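Local structure of glutathione transferase (Leptospira interrogans serovar Lai, 3UBK) at residues Asn16-Glu28 with Ile67-Leu81. The protein binds glutathione and probably transfers it to electrophilic substrates. Sequence-based numbering, arbitrary orientation.
With SO4 (sulfate ion), chain D.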
ATOM      1  N   ASN A  16      -6.985  13.970  -0.952  1.00 28.69           N
ATOM      2  CA  ASN A  16      -8.332  13.957  -0.421  1.00 32.85           C
ATOM      3  C   ASN A  16      -8.560  12.833   0.572  1.00 36.52           C
ATOM      4  O   ASN A  16      -9.268  13.017   1.558  1.00 31.35           O
ATOM      5  CB  ASN A  16      -9.368  13.933  -1.548  1.00 34.61           C
ATOM      6  CG  ASN A  16      -9.425  15.250  -2.273  1.00 37.25           C
ATOM      7  OD1 ASN A  16      -8.983  16.265  -1.739  1.00 34.99           O
ATOM      8  ND2 ASN A  16      -9.940  15.249  -3.488  1.00 35.36           N
ATOM      9  N   LYS A  17      -7.975  11.667   0.304  1.00 33.22           N
ATOM     10  CA  LYS A  17      -7.985  10.575   1.272  1.00 30.20           C
ATOM     11  C   LYS A  17      -7.509  11.059   2.661  1.00 32.27           C
ATOM     12  O   LYS A  17      -8.147  10.798   3.682  1.00 32.01           O
ATOM     13  CB  LYS A  17      -7.095   9.433   0.758  1.00 31.10           C
ATOM     14  CG  LYS A  17      -6.775   8.321   1.763  1.00 30.13           C
ATOM     15  CD  LYS A  17      -5.678   7.435   1.139  1.00 33.28           C
ATOM     16  CE  LYS A  17      -5.185   6.329   2.035  1.00 43.42           C
ATOM     17  NZ  LYS A  17      -3.929   5.751   1.420  1.00 32.88           N
ATOM     18  N   VAL A  18      -6.382  11.756   2.696  1.00 29.54           N
ATOM     19  CA  VAL A  18      -5.827  12.262   3.961  1.00 32.15           C
ATOM     20  C   VAL A  18      -6.728  13.350   4.573  1.00 33.46           C
ATOM     21  O   VAL A  18      -7.004  13.373   5.784  1.00 33.01           O
ATOM     22  CB  VAL A  18      -4.390  12.810   3.773  1.00 31.54           C
ATOM     23  CG1 VAL A  18      -3.928  13.567   5.022  1.00 29.05           C
ATOM     24  CG2 VAL A  18      -3.398  11.665   3.431  1.00 24.54           C
ATOM     25  N   LYS A  19      -7.208  14.239   3.718  1.00 30.15           N
ATOM     26  CA  LYS A  19      -8.060  15.349   4.136  1.00 33.74           C
ATOM     27  C   LYS A  19      -9.348  14.863   4.815  1.00 30.44           C
ATOM     28  O   LYS A  19      -9.804  15.443   5.811  1.00 32.33           O
ATOM     29  CB  LYS A  19      -8.376  16.183   2.888  1.00 35.09           C
ATOM     30  CG  LYS A  19      -8.702  17.619   3.110  1.00 50.21           C
ATOM     31  CD  LYS A  19      -8.592  18.381   1.785  1.00 44.60           C
ATOM     32  CE  LYS A  19      -9.509  19.581   1.798  1.00 42.06           C
ATOM     33  NZ  LYS A  19      -9.406  20.389   0.545  1.00 37.13           N
ATOM     34  N   LEU A  20      -9.951  13.802   4.275  1.00 31.78           N
ATOM     35  CA  LEU A  20     -11.133  13.215   4.884  1.00 29.36           C
ATOM     36  C   LEU A  20     -10.894  12.789   6.343  1.00 33.15           C
ATOM     37  O   LEU A  20     -11.756  12.987   7.228  1.00 28.60           O
ATOM     38  CB  LEU A  20     -11.611  12.003   4.063  1.00 31.91           C
ATOM     39  CG  LEU A  20     -12.291  12.289   2.724  1.00 31.03           C
ATOM     40  CD1 LEU A  20     -12.290  11.040   1.792  1.00 30.32           C
ATOM     41  CD2 LEU A  20     -13.712  12.808   2.958  1.00 29.25           C
ATOM     42  N   GLY A  21      -9.735  12.184   6.591  1.00 30.21           N
ATOM     43  CA  GLY A  21      -9.380  11.727   7.937  1.00 31.89           C
ATOM     44  C   GLY A  21      -9.147  12.893   8.881  1.00 30.80           C
ATOM     45  O   GLY A  21      -9.630  12.882  10.005  1.00 31.53           O
ATOM     46  N   ILE A  22      -8.410  13.900   8.420  1.00 30.15           N
ATOM     47  CA  ILE A  22      -8.158  15.110   9.217  1.00 27.43           C
ATOM     48  C   ILE A  22      -9.472  15.810   9.588  1.00 30.56           C
ATOM     49  O   ILE A  22      -9.690  16.176  10.749  1.00 30.87           O
ATOM     50  CB  ILE A  22      -7.233  16.092   8.458  1.00 29.84           C
ATOM     51  CG1 ILE A  22      -5.790  15.558   8.411  1.00 28.89           C
ATOM     52  CG2 ILE A  22      -7.243  17.497   9.103  1.00 29.96           C
ATOM     53  CD1 ILE A  22      -4.856  16.308   7.399  1.00 26.67           C
ATOM     54  N   LEU A  23     -10.341  16.000   8.600  1.00 31.73           N
ATOM     55  CA  LEU A  23     -11.614  16.692   8.814  1.00 30.44           C
ATOM     56  C   LEU A  23     -12.511  15.926   9.761  1.00 34.93           C
ATOM     57  O   LEU A  23     -13.165  16.516  10.619  1.00 30.09           O
ATOM     58  CB  LEU A  23     -12.347  16.896   7.484  1.00 28.48           C
ATOM     59  CG  LEU A  23     -11.694  17.963   6.605  1.00 33.43           C
ATOM     60  CD1 LEU A  23     -12.330  17.960   5.204  1.00 32.05           C
ATOM     61  CD2 LEU A  23     -11.815  19.340   7.300  1.00 37.93           C
ATOM     62  N   GLU A  24     -12.550  14.606   9.603  1.00 29.78           N
ATOM     63  CA  GLU A  24     -13.460  13.805  10.403  1.00 28.41           C
ATOM     64  C   GLU A  24     -13.101  13.800  11.893  1.00 32.48           C
ATOM     65  O   GLU A  24     -14.002  13.766  12.745  1.00 29.90           O
ATOM     66  CB  GLU A  24     -13.547  12.380   9.850  1.00 30.09           C
ATOM     67  CG  GLU A  24     -14.736  11.609  10.384  1.00 28.43           C
ATOM     68  CD  GLU A  24     -16.076  12.113   9.832  1.00 33.95           C
ATOM     69  OE1 GLU A  24     -16.101  12.875   8.838  1.00 33.44           O
ATOM     70  OE2 GLU A  24     -17.109  11.717  10.388  1.00 34.34           O
ATOM     71  N   LYS A  25     -11.798  13.834  12.193  1.00 30.26           N
ATOM     72  CA  LYS A  25     -11.296  13.962  13.556  1.00 32.20           C
ATOM     73  C   LYS A  25     -11.447  15.389  14.095  1.00 37.66           C
ATOM     74  O   LYS A  25     -11.337  15.619  15.299  1.00 36.14           O
ATOM     75  CB  LYS A  25      -9.814  13.557  13.630  1.00 30.10           C
ATOM     76  CG  LYS A  25      -9.566  12.048  13.590  1.00 33.58           C
ATOM     77  CD  LYS A  25      -8.098  11.719  13.780  1.00 30.74           C
ATOM     78  CE  LYS A  25      -7.856  10.213  13.686  1.00 26.59           C
ATOM     79  NZ  LYS A  25      -8.333   9.452  14.920  1.00 25.14           N
ATOM     80  N   GLY A  26     -11.658  16.339  13.194  1.00 37.43           N
ATOM     81  CA  GLY A  26     -11.804  17.732  13.583  1.00 36.82           C
ATOM     82  C   GLY A  26     -10.477  18.415  13.834  1.00 36.44           C
ATOM     83  O   GLY A  26     -10.405  19.370  14.600  1.00 38.69           O
ATOM     84  N   LEU A  27      -9.412  17.925  13.215  1.00 31.12           N
ATOM     85  CA  LEU A  27      -8.098  18.518  13.421  1.00 32.75           C
ATOM     86  C   LEU A  27      -7.988  19.818  12.629  1.00 36.69           C
ATOM     87  O   LEU A  27      -8.556  19.932  11.548  1.00 42.28           O
ATOM     88  CB  LEU A  27      -6.992  17.564  12.962  1.00 31.43           C
ATOM     89  CG  LEU A  27      -6.892  16.225  13.699  1.00 36.67           C
ATOM     90  CD1 LEU A  27      -5.936  15.260  12.998  1.00 34.80           C
ATOM     91  CD2 LEU A  27      -6.451  16.458  15.125  1.00 37.23           C
ATOM     92  N   GLU A  28      -7.249  20.788  13.156  1.00 39.50           N
ATOM     93  CA  GLU A  28      -6.927  21.989  12.392  1.00 45.62           C
ATOM     94  C   GLU A  28      -5.704  21.757  11.509  1.00 42.95           C
ATOM     95  O   GLU A  28      -4.720  21.157  11.943  1.00 42.39           O
ATOM     96  CB  GLU A  28      -6.643  23.164  13.322  1.00 44.80           C
ATOM     97  CG  GLU A  28      -7.839  23.615  14.143  1.00 61.85           C
ATOM     98  CD  GLU A  28      -7.477  24.713  15.125  1.00 81.14           C
ATOM     99  OE1 GLU A  28      -6.421  25.360  14.936  1.00 84.99           O
ATOM    100  OE2 GLU A  28      -8.246  24.929  16.086  1.00 89.96           O
ATOM    101  N   ILE A  67       0.861   8.545   6.406  1.00 27.93           N
ATOM    102  CA  ILE A  67       0.272   9.763   7.000  1.00 29.96           C
ATOM    103  C   ILE A  67      -0.958   9.457   7.873  1.00 30.10           C
ATOM    104  O   ILE A  67      -1.033   9.877   9.030  1.00 28.80           O
ATOM    105  CB  ILE A  67      -0.116  10.802   5.914  1.00 32.64           C
ATOM    106  CG1 ILE A  67       1.133  11.378   5.229  1.00 30.42           C
ATOM    107  CG2 ILE A  67      -0.973  11.935   6.508  1.00 27.01           C
ATOM    108  CD1 ILE A  67       0.812  12.109   3.923  1.00 28.68           C
ATOM    109  N   LEU A  68      -1.934   8.738   7.325  1.00 24.64           N
ATOM    110  CA  LEU A  68      -3.149   8.463   8.085  1.00 30.66           C
ATOM    111  C   LEU A  68      -2.924   7.510   9.272  1.00 26.64           C
ATOM    112  O   LEU A  68      -3.571   7.647  10.298  1.00 31.09           O
ATOM    113  CB  LEU A  68      -4.285   7.965   7.172  1.00 29.82           C
ATOM    114  CG  LEU A  68      -4.930   9.123   6.392  1.00 31.02           C
ATOM    115  CD1 LEU A  68      -5.951   8.582   5.413  1.00 30.20           C
ATOM    116  CD2 LEU A  68      -5.582  10.164   7.312  1.00 28.33           C
ATOM    117  N   GLU A  69      -2.001   6.556   9.136  1.00 25.55           N
ATOM    118  CA  GLU A  69      -1.666   5.676  10.264  1.00 27.26           C
ATOM    119  C   GLU A  69      -1.001   6.500  11.364  1.00 25.74           C
ATOM    120  O   GLU A  69      -1.233   6.294  12.556  1.00 27.89           O
ATOM    121  CB  GLU A  69      -0.726   4.550   9.804  1.00 30.94           C
ATOM    122  CG  GLU A  69      -1.377   3.593   8.799  1.00 28.94           C
ATOM    123  CD  GLU A  69      -2.029   2.379   9.448  1.00 34.91           C
ATOM    124  OE1 GLU A  69      -2.070   2.281  10.696  1.00 28.93           O
ATOM    125  OE2 GLU A  69      -2.489   1.497   8.695  1.00 36.14           O
ATOM    126  N   PHE A  70      -0.184   7.457  10.946  1.00 25.06           N
ATOM    127  CA  PHE A  70       0.503   8.341  11.892  1.00 26.30           C
ATOM    128  C   PHE A  70      -0.491   9.247  12.644  1.00 29.40           C
ATOM    129  O   PHE A  70      -0.482   9.316  13.885  1.00 29.64           O
ATOM    130  CB  PHE A  70       1.543   9.172  11.131  1.00 26.54           C
ATOM    131  CG  PHE A  70       2.133  10.301  11.931  1.00 30.12           C
ATOM    132  CD1 PHE A  70       3.236  10.086  12.754  1.00 29.80           C
ATOM    133  CD2 PHE A  70       1.580  11.577  11.860  1.00 25.60           C
ATOM    134  CE1 PHE A  70       3.795  11.142  13.503  1.00 36.05           C
ATOM    135  CE2 PHE A  70       2.135  12.645  12.597  1.00 33.80           C
ATOM    136  CZ  PHE A  70       3.251  12.416  13.420  1.00 32.66           C
ATOM    137  N   LEU A  71      -1.346   9.935  11.892  1.00 26.34           N
ATOM    138  CA  LEU A  71      -2.329  10.827  12.491  1.00 26.13           C
ATOM    139  C   LEU A  71      -3.246  10.071  13.446  1.00 29.73           C
ATOM    140  O   LEU A  71      -3.592  10.584  14.504  1.00 29.83           O
ATOM    141  CB  LEU A  71      -3.171  11.540  11.420  1.00 26.25           C
ATOM    142  CG  LEU A  71      -2.420  12.611  10.639  1.00 32.25           C
ATOM    143  CD1 LEU A  71      -3.300  13.150   9.518  1.00 34.91           C
ATOM    144  CD2 LEU A  71      -1.968  13.731  11.587  1.00 28.18           C
ATOM    145  N   ASP A  72      -3.625   8.849  13.085  1.00 26.96           N
ATOM    146  CA  ASP A  72      -4.488   8.054  13.948  1.00 28.38           C
ATOM    147  C   ASP A  72      -3.773   7.626  15.233  1.00 32.78           C
ATOM    148  O   ASP A  72      -4.416   7.456  16.256  1.00 30.24           O
ATOM    149  CB  ASP A  72      -5.026   6.810  13.229  1.00 29.08           C
ATOM    150  CG  ASP A  72      -6.287   6.269  13.872  1.00 31.36           C
ATOM    151  OD1 ASP A  72      -7.235   7.062  14.083  1.00 31.17           O
ATOM    152  OD2 ASP A  72      -6.353   5.046  14.155  1.00 30.18           O
ATOM    153  N   THR A  73      -2.451   7.458  15.171  1.00 27.98           N
ATOM    154  CA  THR A  73      -1.678   7.085  16.338  1.00 28.75           C
ATOM    155  C   THR A  73      -1.539   8.281  17.289  1.00 33.56           C
ATOM    156  O   THR A  73      -1.850   8.190  18.484  1.00 29.23           O
ATOM    157  CB  THR A  73      -0.285   6.586  15.927  1.00 30.50           C
ATOM    158  OG1 THR A  73      -0.425   5.379  15.171  1.00 31.10           O
ATOM    159  CG2 THR A  73       0.595   6.327  17.165  1.00 32.54           C
ATOM    160  N   ILE A  74      -1.086   9.414  16.761  1.00 27.61           N
ATOM    161  CA  ILE A  74      -0.890  10.573  17.625  1.00 33.05           C
ATOM    162  C   ILE A  74      -2.166  11.337  17.978  1.00 31.35           C
ATOM    163  O   ILE A  74      -2.223  11.978  19.020  1.00 30.15           O
ATOM    164  CB  ILE A  74       0.185  11.557  17.103  1.00 39.68           C
ATOM    165  CG1 ILE A  74      -0.217  12.161  15.770  1.00 39.52           C
ATOM    166  CG2 ILE A  74       1.556  10.884  17.007  1.00 37.89           C
ATOM    167  CD1 ILE A  74       0.504  13.484  15.494  1.00 60.70           C
ATOM    168  N   PHE A  75      -3.172  11.299  17.106  1.00 28.27           N
ATOM    169  CA  PHE A  75      -4.474  11.911  17.420  1.00 29.35           C
ATOM    170  C   PHE A  75      -5.583  10.863  17.436  1.00 27.81           C
ATOM    171  O   PHE A  75      -6.392  10.797  16.499  1.00 31.48           O
ATOM    172  CB  PHE A  75      -4.814  12.994  16.391  1.00 29.96           C
ATOM    173  CG  PHE A  75      -3.855  14.165  16.393  1.00 32.09           C
ATOM    174  CD1 PHE A  75      -3.789  15.015  17.486  1.00 29.64           C
ATOM    175  CD2 PHE A  75      -3.031  14.417  15.299  1.00 33.49           C
ATOM    176  CE1 PHE A  75      -2.910  16.105  17.494  1.00 36.35           C
ATOM    177  CE2 PHE A  75      -2.157  15.502  15.293  1.00 39.90           C
ATOM    178  CZ  PHE A  75      -2.101  16.351  16.395  1.00 39.28           C
ATOM    179  N   PRO A  76      -5.635  10.041  18.500  1.00 28.96           N
ATOM    180  CA  PRO A  76      -6.532   8.885  18.527  1.00 28.98           C
ATOM    181  C   PRO A  76      -7.996   9.239  18.817  1.00 30.52           C
ATOM    182  O   PRO A  76      -8.825   8.343  18.908  1.00 32.04           O
ATOM    183  CB  PRO A  76      -5.948   8.006  19.658  1.00 32.90           C
ATOM    184  CG  PRO A  76      -5.268   8.996  20.589  1.00 32.37           C
ATOM    185  CD  PRO A  76      -4.747  10.095  19.674  1.00 27.75           C
ATOM    186  N   GLN A  77      -8.311  10.526  18.940  1.00 30.35           N
ATOM    187  CA  GLN A  77      -9.704  10.960  19.115  1.00 30.59           C
ATOM    188  C   GLN A  77     -10.586  10.454  17.980  1.00 38.29           C
ATOM    189  O   GLN A  77     -10.099  10.194  16.868  1.00 31.82           O
ATOM    190  CB  GLN A  77      -9.813  12.486  19.209  1.00 29.22           C
ATOM    191  CG  GLN A  77      -9.117  13.283  18.084  1.00 29.37           C
ATOM    192  CD  GLN A  77      -7.750  13.804  18.495  1.00 33.05           C
ATOM    193  OE1 GLN A  77      -6.954  13.086  19.105  1.00 33.48           O
ATOM    194  NE2 GLN A  77      -7.480  15.074  18.181  1.00 35.23           N
ATOM    195  N   THR A  78     -11.884  10.339  18.258  1.00 33.38           N
ATOM    196  CA  THR A  78     -12.810   9.747  17.305  0.50 36.23           C
ATOM    197  C   THR A  78     -12.867  10.513  15.975  1.00 34.31           C
ATOM    198  O   THR A  78     -12.741  11.727  15.942  1.00 32.12           O
ATOM    199  CB  THR A  78     -14.209   9.584  17.927  0.50 39.73           C
ATOM    200  OG1 THR A  78     -14.690  10.853  18.386  0.50 45.83           O
ATOM    201  CG2 THR A  78     -14.140   8.623  19.109  0.50 38.09           C
ATOM    202  N   PRO A  79     -13.029   9.783  14.856  1.00 32.02           N
ATOM    203  CA  PRO A  79     -13.111   8.334  14.788  1.00 29.84           C
ATOM    204  C   PRO A  79     -11.724   7.725  14.767  1.00 29.68           C
ATOM    205  O   PRO A  79     -10.747   8.338  14.284  1.00 28.54           O
ATOM    206  CB  PRO A  79     -13.776   8.086  13.429  1.00 26.55           C
ATOM    207  CG  PRO A  79     -13.239   9.216  12.570  1.00 31.89           C
ATOM    208  CD  PRO A  79     -13.210  10.407  13.529  1.00 32.24           C
ATOM    209  N   LYS A  80     -11.652   6.513  15.286  1.00 29.10           N
ATOM    210  CA  LYS A  80     -10.462   5.697  15.177  1.00 30.69           C
ATOM    211  C   LYS A  80     -10.394   5.148  13.762  1.00 29.60           C
ATOM    212  O   LYS A  80     -11.217   4.308  13.373  1.00 32.66           O
ATOM    213  CB  LYS A  80     -10.557   4.569  16.198  1.00 32.68           C
ATOM    214  CG  LYS A  80     -10.444   5.104  17.627  1.00 50.07           C
ATOM    215  CD  LYS A  80     -10.724   4.054  18.679  1.00 62.14           C
ATOM    216  CE  LYS A  80     -10.763   4.683  20.078  1.00 67.65           C
ATOM    217  NZ  LYS A  80      -9.514   5.451  20.420  1.00 58.15           N
ATOM    218  N   LEU A  81      -9.437   5.634  12.978  1.00 27.91           N
ATOM    219  CA  LEU A  81      -9.338   5.209  11.589  1.00 27.97           C
ATOM    220  C   LEU A  81      -8.974   3.736  11.515  1.00 29.52           C
ATOM    221  O   LEU A  81      -9.374   3.040  10.593  1.00 29.52           O
ATOM    222  CB  LEU A  81      -8.322   6.062  10.831  1.00 30.61           C
ATOM    223  CG  LEU A  81      -8.625   7.565  10.890  1.00 29.14           C
ATOM    224  CD1 LEU A  81      -7.575   8.314  10.110  1.00 28.80           C
ATOM    225  CD2 LEU A  81     -10.030   7.858  10.330  1.00 27.68           C
TER
HETATM  226  S   SO4 D 242     -13.296  10.670  21.753  0.50 47.94           S
HETATM  227  O1  SO4 D 242     -12.669  11.687  20.932  0.50 33.43           O
HETATM  228  O2  SO4 D 242     -14.755  10.672  21.603  0.50 35.53           O
HETATM  229  O3  SO4 D 242     -12.741   9.379  21.370  0.50 45.41           O
HETATM  230  O4  SO4 D 242     -12.972  10.944  23.153  0.50 55.44           O
HETATM  231  O   HOH W   1      -9.774  16.742  17.236  1.00 35.98           O
HETATM  232  O   HOH W   2     -12.562  14.034  17.290  1.00 37.33           O
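Lys-25 NZ is gripped by four oxygens of residues 72-79: the Asp-72 carboxylate, on the helix, and the carbonyls of Phe-75, Gln-77 and Pro-79, in the loop that follows. Gln-77 O, 2.7 Å from Lys-25 NZ, is met almost head-on, whereas the bond to Pro-79 O leaves that carbonyl's plane by 33°. The salt bridge from Lys-25 NZ to Asp-72 OD1, 2.8 Å long, meets the oxygen nearly along its C-O bond; Leu-81 N reaches the same OD1 from above the carboxylate plane. The lysine chain runs extended as far as CE, then bends (chi4 -74°) to turn the ammonium in among these acceptors. One charge at the end of helix 13-25 thus ties down both the last turns of helix 64-74 and the loop 75-79, up to the cis peptide before Pro-79, whose ring packs on Glu-24 CG.

Beside the lysine, Leu-27 lays CD2 over one face of the Phe-75 ring, 3.9 Å from its centroid, a CH-pi contact. Gly-26, with positive phi, closes helix 13-25 in a Schellman motif just before that leucine. Farther back, Ile-22 CG1 meets Leu-71 CD1 at 3.6 Å, Val-18 packs on Ile-67, and Leu-68 CD2 lies against Gly-21 CA, where the glycine allows close approach.

The segments 16-25 and 67-74 run nearly parallel, their axes 10.1 Å apart at closest approach and 12° askew, in the thioredoxin-like N-terminal domain. Ile-67 also packs on strand 53-56 of the sheet, Lys-17 and Leu-68 touch helix 153-169, and Phe-70 meets Trp-87 of the second subunit.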